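PDB 3GZ5: MutT/nudix family protein from Shewanella oneidensis, which acts as an ADP-ribose-dependent transcriptional regulator of NAD metabolism, pairing a Nudix domain with a DNA-binding winged-helix domain. Local coordinates for residues Thr24-Leu29 / Trp53-Gly58; Val28-His33 / Cys108-Met113; Leu170-Thr175 / Tyr223-Asp228. All coordinates share one frame; numbering follows the deposited sequence.

Interaction 1 of 3, residues Thr24-Leu29 / Trp53-Gly58; sequences TVDAVL and WGLPGG
V25 and G58 exchange two backbone hydrogen bonds, V25 N to G58 O and G58 N to V25 O, each 2.8 Å long, which defines them as an antiparallel hydrogen-bonded pair. One step along, D26 faces G57 as a non-hydrogen-bonded pair, their CA atoms 4.0 Å apart, and a third bond follows from A27 N to P56 O at 3.1 Å. The carbonyl of P56 is approached by D26 CA as well, through a CA-H...O contact.

Among the polar side chains, D26 has a chi1 of -73° that sets CG beside the backbone N and carries OD2 to G57, 3.2 Å from G57 CA, while OD1 bonds to T106 OG1, which also bonds T24 OG1. A CB on G57 would run into D26 OD2 and V25 O, and the backbone angles of both G57 and G58 call for glycine on their own account. This double glycine after a proline is consistent with the start of the Nudix box, whose helix, 68-80, follows shortly after G58; the contact joins that entry to strand 22-33 of the mixed Nudix sheet.

Apolar packing belongs to L55 and P56. The two methyls of L55 fork around one methyl of V28, CD2 lying 3.8 Å and CD1 3.9 Å from V28 CG2, and helix 145-162 adds L148 and I149 against the same leucine. P56 instead sets CD and CG against A27 O, CD being 3.4 Å away, and also touches L76 of helix 68-80.

Interaction 2 of 3, residues Val28-His33 / Cys108-Met113; sequences VLFTYH and CYTALM
L29 and M113 meet where strands 22-33 and 104-112, parallel neighbours in the mixed sheet of the Nudix fold, pack tightly. The axes of 28-33 and 108-112 approach to 4.6 Å at 21°. L29 and M113 cross at about a right angle, and L29 CD2 presses on M113 CE at 3.3 Å, shorter than usual for two methyls; L29 CD1 fills the flank against A111 CB at 3.7 Å. Among the residues on the other side of the sheet, L112 CD2 touches F30 CB at 3.5 Å. Backbone bonds run from V28 N to Y109 O, A111 N to V28 O, F30 N to A111 O and M113 N to F30 O.

Packing is slacker toward C108, where V28 CG2 stands 4.1 Å from C108 SG and T110 CG2 lies at the edge of the F30 ring, 4.0 Å from F30 CE2. At the other end, Y32 and H33 run on past M113, partly exposed, and make no contact with 108-113. Just before them, T31 turns its hydroxyl anti to the backbone N (chi1 -169°), and T31 OG1 donates to M113 O at 2.7 Å. A valine here would probably leave M113 O without its hydroxyl donor. That hydroxyl is tilted 21° from the carbonyl plane of M113.

Interaction 3 of 3, residues Leu170-Thr175 / Tyr223-Asp228; sequences LSEPFT and YCLKPD
E172 accepts a short bond from the backbone of L225: L225 N to E172 OE2 is 2.7 Å, with 169° at the hydrogen. The amide reaches OE2 on its anti side, 32° out of the carboxylate plane. Bent at chi2, the glutamate chain crosses L225 at about a right angle. A water donates both to E172 OE2 at 3.0 Å and to L225 O at 2.7 Å, so OE2 is gripped twice, and the carboxylate bonds L225 N directly and L225 O through the water.

F174 and Y223 then form a backbone pair with F174 N to Y223 O at 2.9 Å and Y223 N to F174 O at 2.7 Å. That antiparallel hydrogen-bonded pair sets the short, weakly bonded strand 174-175, outermost in this chain's three-stranded sheet, beside 220-225, which in turn pairs with 206-213. This order is consistent with the strand-helix-helix-hairpin part of a winged helix, and T175 is the N-cap of helix 176-187.

Packing spreads outward from F174. With chi1 at 54°, CG sits between the backbone N and carbonyl carbon, and the ring lies with Y223 O 3.8 Å above its centre. L170 CD1 lies against the opposite face, and L225 meets the ring edge, CD2 being 3.9 Å from F174 CZ. CB of P173, preceded by a cis peptide bond, and E172 CG both lie against C224 SG, E172 CG at 3.9 Å.

Overall arrangement
From the N terminus, strand 22-33 supplies the first half of interactions 1 and 2, which share V28 and L29. Interaction 1 closes first, when the chain returns through 36-43 to 53-58; the longer loop of interaction 2 takes in helix 68-80 and strand 86-95 before 108-113 reaches the same strand. Both open on strand 22-33, the loop of interaction 1 lying largely inside that of interaction 2, and they touch at D26 O and Y109 N, 2.8 Å apart. Interaction 3 follows in series, bringing strand 220-225 back to 174-175 after helices 176-187 and 193-203. It sits about 26 Å, centre to centre, from interaction 1, but Y32 of interaction 2 packs on L170, joining the Nudix strand to the segment leading into the winged helix.

Interaction 1 of 3, residues Thr24-Leu29 / Trp53-Gly58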
ATOM      1  N   THR B  24       0.156 -11.228 -13.796  1.00 41.43           N
ATOM      2  CA  THR B  24       0.037 -12.273 -12.794  1.00 40.86           C
ATOM      3  C   THR B  24      -0.289 -11.698 -11.413  1.00 41.36           C
ATOM      4  O   THR B  24      -0.242 -10.479 -11.188  1.00 41.11           O
ATOM      5  CB  THR B  24       1.305 -13.148 -12.712  1.00 41.05           C
ATOM      6  OG1 THR B  24       2.430 -12.336 -12.345  1.00 42.43           O
ATOM      7  CG2 THR B  24       1.594 -13.879 -14.072  1.00 38.43           C
ATOM      8  N   VAL B  25      -0.650 -12.577 -10.494  1.00 41.49           N
ATOM      9  CA  VAL B  25      -0.840 -12.187  -9.113  1.00 43.19           C
ATOM     10  C   VAL B  25       0.125 -13.094  -8.330  1.00 43.39           C
ATOM     11  O   VAL B  25       0.280 -14.239  -8.709  1.00 44.39           O
ATOM     12  CB  VAL B  25      -2.360 -12.344  -8.694  1.00 43.22           C
ATOM     13  CG1 VAL B  25      -2.594 -11.861  -7.299  1.00 45.14           C
ATOM     14  CG2 VAL B  25      -3.260 -11.537  -9.624  1.00 42.11           C
ATOM     15  N   ASP B  26       0.809 -12.572  -7.304  1.00 43.13           N
ATOM     16  CA  ASP B  26       1.712 -13.370  -6.450  1.00 42.79           C
ATOM     17  C   ASP B  26       1.432 -13.061  -4.987  1.00 42.16           C
ATOM     18  O   ASP B  26       0.843 -12.051  -4.666  1.00 41.79           O
ATOM     19  CB  ASP B  26       3.201 -13.061  -6.724  1.00 43.36           C
ATOM     20  CG  ASP B  26       3.695 -13.639  -8.052  1.00 46.73           C
ATOM     21  OD1 ASP B  26       4.496 -12.997  -8.736  1.00 47.64           O
ATOM     22  OD2 ASP B  26       3.259 -14.737  -8.437  1.00 54.13           O
ATOM     23  N   ALA B  27       1.908 -13.929  -4.110  1.00 41.49           N
ATOM     24  CA  ALA B  27       1.742 -13.789  -2.673  1.00 40.49           C
ATOM     25  C   ALA B  27       3.002 -14.254  -1.968  1.00 40.31           C
ATOM     26  O   ALA B  27       3.523 -15.347  -2.255  1.00 39.56           O
ATOM     27  CB  ALA B  27       0.579 -14.608  -2.202  1.00 39.81           C
ATOM     28  N   VAL B  28       3.490 -13.394  -1.073  1.00 40.18           N
ATOM     29  CA  VAL B  28       4.440 -13.763  -0.031  1.00 39.59           C
ATOM     30  C   VAL B  28       3.639 -14.160   1.218  1.00 40.19           C
ATOM     31  O   VAL B  28       3.102 -13.310   1.938  1.00 40.11           O
ATOM     32  CB  VAL B  28       5.442 -12.637   0.269  1.00 40.02           C
ATOM     33  CG1 VAL B  28       6.545 -13.150   1.159  1.00 39.60           C
ATOM     34  CG2 VAL B  28       6.055 -12.082  -1.041  1.00 38.04           C
ATOM     35  N   LEU B  29       3.515 -15.465   1.431  1.00 39.78           N
ATOM     36  CA  LEU B  29       2.816 -16.000   2.568  1.00 39.81           C
ATOM     37  C   LEU B  29       3.846 -16.387   3.620  1.00 41.05           C
ATOM     38  O   LEU B  29       4.710 -17.236   3.357  1.00 41.97           O
ATOM     39  CB  LEU B  29       2.011 -17.217   2.139  1.00 39.06           C
ATOM     40  CG  LEU B  29       1.421 -18.165   3.190  1.00 40.01           C
ATOM     41  CD1 LEU B  29       0.301 -17.514   3.990  1.00 39.27           C
ATOM     42  CD2 LEU B  29       0.914 -19.446   2.493  1.00 38.80           C
ATOM     43  N   TRP B  53      13.073 -21.795  -7.357  1.00 59.67           N
ATOM     44  CA  TRP B  53      11.972 -21.534  -6.427  1.00 57.67           C
ATOM     45  C   TRP B  53      11.469 -20.112  -6.568  1.00 55.96           C
ATOM     46  O   TRP B  53      12.215 -19.204  -6.922  1.00 56.16           O
ATOM     47  CB  TRP B  53      12.353 -21.844  -4.975  1.00 58.11           C
ATOM     48  CG  TRP B  53      12.605 -23.297  -4.770  1.00 57.79           C
ATOM     49  CD1 TRP B  53      13.766 -23.962  -5.047  1.00 57.85           C
ATOM     50  CD2 TRP B  53      11.683 -24.281  -4.282  1.00 58.11           C
ATOM     51  NE1 TRP B  53      13.626 -25.296  -4.763  1.00 59.23           N
ATOM     52  CE2 TRP B  53      12.365 -25.524  -4.281  1.00 58.35           C
ATOM     53  CE3 TRP B  53      10.357 -24.235  -3.834  1.00 58.20           C
ATOM     54  CZ2 TRP B  53      11.766 -26.711  -3.855  1.00 57.98           C
ATOM     55  CZ3 TRP B  53       9.756 -25.418  -3.397  1.00 57.73           C
ATOM     56  CH2 TRP B  53      10.464 -26.643  -3.419  1.00 58.96           C
ATOM     57  N   GLY B  54      10.183 -19.936  -6.310  1.00 54.27           N
ATOM     58  CA  GLY B  54       9.567 -18.619  -6.402  1.00 51.66           C
ATOM     59  C   GLY B  54       8.238 -18.605  -5.689  1.00 49.49           C
ATOM     60  O   GLY B  54       7.756 -19.630  -5.210  1.00 48.83           O
ATOM     61  N   LEU B  55       7.644 -17.421  -5.644  1.00 48.51           N
ATOM     62  CA  LEU B  55       6.359 -17.200  -4.982  1.00 47.21           C
ATOM     63  C   LEU B  55       5.241 -18.015  -5.617  1.00 46.34           C
ATOM     64  O   LEU B  55       5.228 -18.215  -6.849  1.00 46.02           O
ATOM     65  CB  LEU B  55       6.002 -15.711  -5.038  1.00 46.77           C
ATOM     66  CG  LEU B  55       7.039 -14.737  -4.477  1.00 46.09           C
ATOM     67  CD1 LEU B  55       6.616 -13.274  -4.662  1.00 42.72           C
ATOM     68  CD2 LEU B  55       7.299 -15.061  -3.022  1.00 44.23           C
ATOM     69  N   PRO B  56       4.278 -18.469  -4.792  1.00 45.73           N
ATOM     70  CA  PRO B  56       3.029 -18.959  -5.371  1.00 45.19           C
ATOM     71  C   PRO B  56       2.329 -17.779  -6.058  1.00 45.25           C
ATOM     72  O   PRO B  56       2.447 -16.628  -5.594  1.00 44.98           O
ATOM     73  CB  PRO B  56       2.233 -19.449  -4.160  1.00 45.20           C
ATOM     74  CG  PRO B  56       2.877 -18.805  -2.985  1.00 45.60           C
ATOM     75  CD  PRO B  56       4.287 -18.531  -3.320  1.00 45.30           C
ATOM     76  N   GLY B  57       1.658 -18.060  -7.172  1.00 44.44           N
ATOM     77  CA  GLY B  57       1.043 -17.020  -7.969  1.00 44.46           C
ATOM     78  C   GLY B  57       0.856 -17.441  -9.412  1.00 44.38           C
ATOM     79  O   GLY B  57       1.195 -18.563  -9.780  1.00 44.62           O
ATOM     80  N   GLY B  58       0.315 -16.541 -10.226  1.00 43.61           N
ATOM     81  CA  GLY B  58       0.077 -16.817 -11.636  1.00 43.76           C
ATOM     82  C   GLY B  58      -1.112 -16.057 -12.197  1.00 43.93           C
ATOM     83  O   GLY B  58      -1.477 -14.991 -11.696  1.00 43.26           O
TER

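Interaction 2 of 3, residues Val28-His33 / Cys108-Met113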
ATOM      1  N   VAL B  28       3.490 -13.394  -1.073  1.00 40.18           N
ATOM      2  CA  VAL B  28       4.440 -13.763  -0.031  1.00 39.59           C
ATOM      3  C   VAL B  28       3.639 -14.160   1.218  1.00 40.19           C
ATOM      4  O   VAL B  28       3.102 -13.310   1.938  1.00 40.11           O
ATOM      5  CB  VAL B  28       5.442 -12.637   0.269  1.00 40.02           C
ATOM      6  CG1 VAL B  28       6.545 -13.150   1.159  1.00 39.60           C
ATOM      7  CG2 VAL B  28       6.055 -12.082  -1.041  1.00 38.04           C
ATOM      8  N   LEU B  29       3.515 -15.465   1.431  1.00 39.78           N
ATOM      9  CA  LEU B  29       2.816 -16.000   2.568  1.00 39.81           C
ATOM     10  C   LEU B  29       3.846 -16.387   3.620  1.00 41.05           C
ATOM     11  O   LEU B  29       4.710 -17.236   3.357  1.00 41.97           O
ATOM     12  CB  LEU B  29       2.011 -17.217   2.139  1.00 39.06           C
ATOM     13  CG  LEU B  29       1.421 -18.165   3.190  1.00 40.01           C
ATOM     14  CD1 LEU B  29       0.301 -17.514   3.990  1.00 39.27           C
ATOM     15  CD2 LEU B  29       0.914 -19.446   2.493  1.00 38.80           C
ATOM     16  N   PHE B  30       3.748 -15.758   4.795  1.00 41.15           N
ATOM     17  CA  PHE B  30       4.621 -16.034   5.942  1.00 41.21           C
ATOM     18  C   PHE B  30       3.884 -16.814   6.994  1.00 41.98           C
ATOM     19  O   PHE B  30       2.679 -16.660   7.196  1.00 40.06           O
ATOM     20  CB  PHE B  30       5.077 -14.741   6.641  1.00 41.01           C
ATOM     21  CG  PHE B  30       5.925 -13.860   5.818  1.00 40.94           C
ATOM     22  CD1 PHE B  30       7.287 -14.051   5.757  1.00 42.22           C
ATOM     23  CD2 PHE B  30       5.375 -12.801   5.142  1.00 43.21           C
ATOM     24  CE1 PHE B  30       8.099 -13.206   5.003  1.00 42.00           C
ATOM     25  CE2 PHE B  30       6.173 -11.962   4.379  1.00 44.40           C
ATOM     26  CZ  PHE B  30       7.544 -12.171   4.317  1.00 43.14           C
ATOM     27  N   THR B  31       4.643 -17.633   7.702  1.00 44.18           N
ATOM     28  CA  THR B  31       4.188 -18.184   8.970  1.00 45.85           C
ATOM     29  C   THR B  31       5.317 -18.036   9.994  1.00 47.74           C
ATOM     30  O   THR B  31       6.403 -17.518   9.698  1.00 47.72           O
ATOM     31  CB  THR B  31       3.721 -19.645   8.819  1.00 45.31           C
ATOM     32  OG1 THR B  31       3.046 -20.052  10.008  1.00 45.91           O
ATOM     33  CG2 THR B  31       4.899 -20.593   8.553  1.00 46.09           C
ATOM     34  N   TYR B  32       5.059 -18.489  11.204  1.00 50.15           N
ATOM     35  CA  TYR B  32       6.070 -18.493  12.221  1.00 52.93           C
ATOM     36  C   TYR B  32       6.179 -19.895  12.809  1.00 54.03           C
ATOM     37  O   TYR B  32       5.208 -20.443  13.320  1.00 53.36           O
ATOM     38  CB  TYR B  32       5.730 -17.456  13.284  1.00 54.57           C
ATOM     39  CG  TYR B  32       6.693 -17.454  14.431  1.00 57.12           C
ATOM     40  CD1 TYR B  32       7.916 -16.783  14.343  1.00 58.75           C
ATOM     41  CD2 TYR B  32       6.371 -18.115  15.614  1.00 59.86           C
ATOM     42  CE1 TYR B  32       8.789 -16.781  15.406  1.00 62.44           C
ATOM     43  CE2 TYR B  32       7.232 -18.124  16.676  1.00 62.47           C
ATOM     44  CZ  TYR B  32       8.435 -17.463  16.571  1.00 63.48           C
ATOM     45  OH  TYR B  32       9.270 -17.496  17.649  1.00 63.54           O
ATOM     46  N   HIS B  33       7.360 -20.484  12.709  1.00 55.94           N
ATOM     47  CA  HIS B  33       7.562 -21.821  13.237  1.00 58.62           C
ATOM     48  C   HIS B  33       9.019 -22.055  13.616  1.00 59.98           C
ATOM     49  O   HIS B  33       9.937 -21.693  12.865  1.00 60.03           O
ATOM     50  CB  HIS B  33       7.110 -22.872  12.216  1.00 58.44           C
ATOM     51  CG  HIS B  33       7.013 -24.260  12.773  1.00 60.88           C
ATOM     52  ND1 HIS B  33       7.806 -25.300  12.328  1.00 61.68           N
ATOM     53  CD2 HIS B  33       6.204 -24.782  13.724  1.00 60.77           C
ATOM     54  CE1 HIS B  33       7.497 -26.399  12.989  1.00 62.53           C
ATOM     55  NE2 HIS B  33       6.523 -26.113  13.839  1.00 62.96           N
ATOM     56  N   CYS B 108       1.294  -8.066  -6.248  1.00 37.44           N
ATOM     57  CA  CYS B 108       1.857  -8.812  -5.126  1.00 37.54           C
ATOM     58  C   CYS B 108       1.105  -8.561  -3.849  1.00 37.90           C
ATOM     59  O   CYS B 108       0.783  -7.418  -3.537  1.00 38.19           O
ATOM     60  CB  CYS B 108       3.353  -8.503  -4.910  1.00 37.62           C
ATOM     61  SG  CYS B 108       4.146  -9.798  -3.835  1.00 40.57           S
ATOM     62  N   TYR B 109       0.823  -9.652  -3.132  1.00 38.49           N
ATOM     63  CA  TYR B 109       0.120  -9.673  -1.856  1.00 38.34           C
ATOM     64  C   TYR B 109       1.057 -10.180  -0.765  1.00 39.26           C
ATOM     65  O   TYR B 109       2.014 -10.927  -1.071  1.00 38.03           O
ATOM     66  CB  TYR B 109      -1.090 -10.621  -1.928  1.00 38.51           C
ATOM     67  CG  TYR B 109      -2.254 -10.048  -2.718  1.00 37.54           C
ATOM     68  CD1 TYR B 109      -3.351  -9.493  -2.061  1.00 37.49           C
ATOM     69  CD2 TYR B 109      -2.236 -10.025  -4.101  1.00 36.91           C
ATOM     70  CE1 TYR B 109      -4.415  -8.940  -2.766  1.00 38.11           C
ATOM     71  CE2 TYR B 109      -3.293  -9.457  -4.829  1.00 38.52           C
ATOM     72  CZ  TYR B 109      -4.375  -8.929  -4.153  1.00 38.45           C
ATOM     73  OH  TYR B 109      -5.419  -8.366  -4.851  1.00 42.55           O
ATOM     74  N   THR B 110       0.794  -9.742   0.480  1.00 38.42           N
ATOM     75  CA  THR B 110       1.340 -10.378   1.680  1.00 39.64           C
ATOM     76  C   THR B 110       0.252 -11.185   2.354  1.00 38.87           C
ATOM     77  O   THR B 110      -0.898 -10.745   2.442  1.00 38.17           O
ATOM     78  CB  THR B 110       1.872  -9.376   2.752  1.00 40.30           C
ATOM     79  OG1 THR B 110       2.796  -8.476   2.155  1.00 42.30           O
ATOM     80  CG2 THR B 110       2.636 -10.151   3.861  1.00 41.68           C
ATOM     81  N   ALA B 111       0.613 -12.366   2.835  1.00 38.27           N
ATOM     82  CA  ALA B 111      -0.310 -13.137   3.618  1.00 38.70           C
ATOM     83  C   ALA B 111       0.327 -13.735   4.873  1.00 38.73           C
ATOM     84  O   ALA B 111       1.557 -13.889   4.959  1.00 38.75           O
ATOM     85  CB  ALA B 111      -0.998 -14.243   2.737  1.00 39.14           C
ATOM     86  N   LEU B 112      -0.530 -14.086   5.828  1.00 39.03           N
ATOM     87  CA  LEU B 112      -0.126 -14.736   7.066  1.00 39.72           C
ATOM     88  C   LEU B 112      -1.065 -15.881   7.408  1.00 40.60           C
ATOM     89  O   LEU B 112      -2.290 -15.766   7.286  1.00 40.09           O
ATOM     90  CB  LEU B 112      -0.083 -13.724   8.231  1.00 39.55           C
ATOM     91  CG  LEU B 112       0.943 -12.573   8.265  1.00 40.24           C
ATOM     92  CD1 LEU B 112       0.798 -11.714   9.540  1.00 38.84           C
ATOM     93  CD2 LEU B 112       2.357 -13.137   8.218  1.00 41.80           C
ATOM     94  N   MET B 113      -0.490 -16.998   7.824  1.00 41.85           N
ATOM     95  CA  MET B 113      -1.281 -18.109   8.340  1.00 43.30           C
ATOM     96  C   MET B 113      -0.472 -18.887   9.360  1.00 44.30           C
ATOM     97  O   MET B 113       0.734 -18.712   9.454  1.00 44.04           O
ATOM     98  CB  MET B 113      -1.736 -19.038   7.221  1.00 43.13           C
ATOM     99  CG  MET B 113      -0.658 -19.925   6.558  1.00 44.97           C
ATOM    100  SD  MET B 113      -1.509 -21.132   5.485  1.00 47.41           S
ATOM    101  CE  MET B 113      -0.165 -21.737   4.548  1.00 46.83           C
TER

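Interaction 3 of 3, residues Leu170-Thr175 / Tyr223-Asp228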
ATOM      1  N   LEU B 170       0.396 -17.123  13.929  1.00 43.39           N
ATOM      2  CA  LEU B 170       0.385 -18.091  15.051  1.00 44.44           C
ATOM      3  C   LEU B 170      -0.820 -19.008  15.029  1.00 44.95           C
ATOM      4  O   LEU B 170      -1.858 -18.643  14.499  1.00 44.92           O
ATOM      5  CB  LEU B 170       0.395 -17.344  16.385  1.00 43.83           C
ATOM      6  CG  LEU B 170       1.509 -16.328  16.513  1.00 43.42           C
ATOM      7  CD1 LEU B 170       1.257 -15.427  17.745  1.00 42.42           C
ATOM      8  CD2 LEU B 170       2.808 -17.082  16.589  1.00 40.98           C
ATOM      9  N   SER B 171      -0.710 -20.200  15.604  1.00 46.33           N
ATOM     10  CA  SER B 171      -1.927 -20.994  15.727  1.00 48.07           C
ATOM     11  C   SER B 171      -2.785 -20.419  16.846  1.00 48.65           C
ATOM     12  O   SER B 171      -2.280 -19.785  17.785  1.00 49.08           O
ATOM     13  CB  SER B 171      -1.669 -22.499  15.857  1.00 48.17           C
ATOM     14  OG  SER B 171      -0.862 -22.791  16.973  1.00 50.75           O
ATOM     15  N   GLU B 172      -4.089 -20.582  16.699  1.00 49.08           N
ATOM     16  CA  GLU B 172      -5.045 -20.047  17.641  1.00 50.00           C
ATOM     17  C   GLU B 172      -5.524 -21.213  18.514  1.00 49.17           C
ATOM     18  O   GLU B 172      -5.750 -22.302  17.987  1.00 49.68           O
ATOM     19  CB  GLU B 172      -6.206 -19.421  16.869  1.00 50.52           C
ATOM     20  CG  GLU B 172      -6.591 -18.023  17.324  1.00 54.84           C
ATOM     21  CD  GLU B 172      -5.931 -16.900  16.528  1.00 59.85           C
ATOM     22  OE1 GLU B 172      -4.835 -17.095  15.928  1.00 63.55           O
ATOM     23  OE2 GLU B 172      -6.516 -15.797  16.513  1.00 60.96           O
ATOM     24  N   PRO B 173      -5.641 -21.014  19.845  1.00 48.41           N
ATOM     25  CA  PRO B 173      -5.293 -19.808  20.610  1.00 47.96           C
ATOM     26  C   PRO B 173      -3.784 -19.716  20.872  1.00 47.48           C
ATOM     27  O   PRO B 173      -3.080 -20.732  20.815  1.00 47.26           O
ATOM     28  CB  PRO B 173      -6.029 -20.015  21.934  1.00 48.06           C
ATOM     29  CG  PRO B 173      -6.007 -21.498  22.128  1.00 48.43           C
ATOM     30  CD  PRO B 173      -6.155 -22.084  20.723  1.00 48.49           C
ATOM     31  N   PHE B 174      -3.299 -18.512  21.156  1.00 46.54           N
ATOM     32  CA  PHE B 174      -1.884 -18.313  21.482  1.00 46.42           C
ATOM     33  C   PHE B 174      -1.719 -17.554  22.800  1.00 46.69           C
ATOM     34  O   PHE B 174      -2.662 -16.938  23.294  1.00 46.60           O
ATOM     35  CB  PHE B 174      -1.170 -17.543  20.350  1.00 46.10           C
ATOM     36  CG  PHE B 174      -1.832 -16.236  20.000  1.00 44.84           C
ATOM     37  CD1 PHE B 174      -2.616 -16.131  18.864  1.00 44.49           C
ATOM     38  CD2 PHE B 174      -1.700 -15.121  20.829  1.00 44.35           C
ATOM     39  CE1 PHE B 174      -3.232 -14.938  18.546  1.00 44.21           C
ATOM     40  CE2 PHE B 174      -2.320 -13.932  20.526  1.00 44.12           C
ATOM     41  CZ  PHE B 174      -3.081 -13.837  19.377  1.00 45.54           C
ATOM     42  N   THR B 175      -0.511 -17.577  23.356  1.00 47.02           N
ATOM     43  CA  THR B 175      -0.236 -16.811  24.572  1.00 46.80           C
ATOM     44  C   THR B 175       0.343 -15.475  24.199  1.00 47.37           C
ATOM     45  O   THR B 175       0.796 -15.261  23.084  1.00 47.91           O
ATOM     46  CB  THR B 175       0.735 -17.534  25.518  1.00 46.78           C
ATOM     47  OG1 THR B 175       1.995 -17.719  24.859  1.00 45.57           O
ATOM     48  CG2 THR B 175       0.162 -18.890  25.943  1.00 45.35           C
ATOM     49  N   TYR B 223      -5.296 -16.760  24.017  1.00 50.32           N
ATOM     50  CA  TYR B 223      -6.073 -15.717  23.383  1.00 49.42           C
ATOM     51  C   TYR B 223      -6.348 -16.046  21.924  1.00 49.07           C
ATOM     52  O   TYR B 223      -5.561 -16.745  21.287  1.00 49.13           O
ATOM     53  CB  TYR B 223      -5.340 -14.383  23.445  1.00 48.91           C
ATOM     54  CG  TYR B 223      -5.073 -13.839  24.838  1.00 50.05           C
ATOM     55  CD1 TYR B 223      -6.014 -13.018  25.494  1.00 49.73           C
ATOM     56  CD2 TYR B 223      -3.867 -14.118  25.494  1.00 47.64           C
ATOM     57  CE1 TYR B 223      -5.757 -12.495  26.765  1.00 47.63           C
ATOM     58  CE2 TYR B 223      -3.606 -13.610  26.761  1.00 47.31           C
ATOM     59  CZ  TYR B 223      -4.536 -12.790  27.387  1.00 49.83           C
ATOM     60  OH  TYR B 223      -4.251 -12.297  28.652  1.00 49.98           O
ATOM     61  N   CYS B 224      -7.468 -15.542  21.408  1.00 48.39           N
ATOM     62  CA  CYS B 224      -7.734 -15.562  19.963  1.00 47.98           C
ATOM     63  C   CYS B 224      -7.744 -14.133  19.500  1.00 47.54           C
ATOM     64  O   CYS B 224      -8.054 -13.223  20.291  1.00 46.82           O
ATOM     65  CB  CYS B 224      -9.118 -16.157  19.662  1.00 47.42           C
ATOM     66  SG  CYS B 224      -9.282 -17.858  20.132  1.00 47.99           S
ATOM     67  N   LEU B 225      -7.463 -13.944  18.215  1.00 46.74           N
ATOM     68  CA  LEU B 225      -7.657 -12.648  17.578  1.00 47.30           C
ATOM     69  C   LEU B 225      -9.128 -12.393  17.262  1.00 47.30           C
ATOM     70  O   LEU B 225      -9.810 -13.255  16.696  1.00 47.15           O
ATOM     71  CB  LEU B 225      -6.830 -12.532  16.283  1.00 46.68           C
ATOM     72  CG  LEU B 225      -5.312 -12.382  16.422  1.00 47.63           C
ATOM     73  CD1 LEU B 225      -4.605 -12.252  15.073  1.00 45.45           C
ATOM     74  CD2 LEU B 225      -4.991 -11.187  17.305  1.00 46.73           C
ATOM     75  N   LYS B 226      -9.605 -11.212  17.644  1.00 47.56           N
ATOM     76  CA  LYS B 226     -10.825 -10.667  17.082  1.00 47.90           C
ATOM     77  C   LYS B 226     -10.601 -10.447  15.586  1.00 49.02           C
ATOM     78  O   LYS B 226      -9.516 -10.029  15.179  1.00 48.27           O
ATOM     79  CB  LYS B 226     -11.190  -9.340  17.748  1.00 47.50           C
ATOM     80  CG  LYS B 226     -11.798  -9.508  19.112  1.00 45.91           C
ATOM     81  CD  LYS B 226     -12.209  -8.196  19.700  1.00 43.16           C
ATOM     82  CE  LYS B 226     -12.301  -8.334  21.203  1.00 42.82           C
ATOM     83  NZ  LYS B 226     -12.660  -7.054  21.873  1.00 44.07           N
ATOM     84  N   PRO B 227     -11.606 -10.786  14.760  1.00 50.57           N
ATOM     85  CA  PRO B 227     -11.605 -10.410  13.331  1.00 51.56           C
ATOM     86  C   PRO B 227     -11.021  -9.001  13.078  1.00 52.52           C
ATOM     87  O   PRO B 227     -10.133  -8.855  12.223  1.00 51.85           O
ATOM     88  CB  PRO B 227     -13.085 -10.433  12.969  1.00 51.22           C
ATOM     89  CG  PRO B 227     -13.653 -11.566  13.867  1.00 52.76           C
ATOM     90  CD  PRO B 227     -12.789 -11.600  15.130  1.00 50.58           C
ATOM     91  N   ASP B 228     -11.496  -7.997  13.831  1.00 53.28           N
ATOM     92  CA  ASP B 228     -11.097  -6.593  13.602  1.00 54.30           C
ATOM     93  C   ASP B 228      -9.608  -6.268  13.850  1.00 53.75           C
ATOM     94  O   ASP B 228      -9.182  -5.134  13.623  1.00 53.62           O
ATOM     95  CB  ASP B 228     -12.046  -5.596  14.309  1.00 55.39           C
ATOM     96  CG  ASP B 228     -11.723  -5.388  15.808  1.00 59.44           C
ATOM     97  OD1 ASP B 228     -12.147  -4.343  16.366  1.00 63.32           O
ATOM     98  OD2 ASP B 228     -11.081  -6.264  16.446  1.00 62.60           O
TER
HETATM   99  O   HOH W   1      -9.293 -15.620  15.418  1.00 54.76           O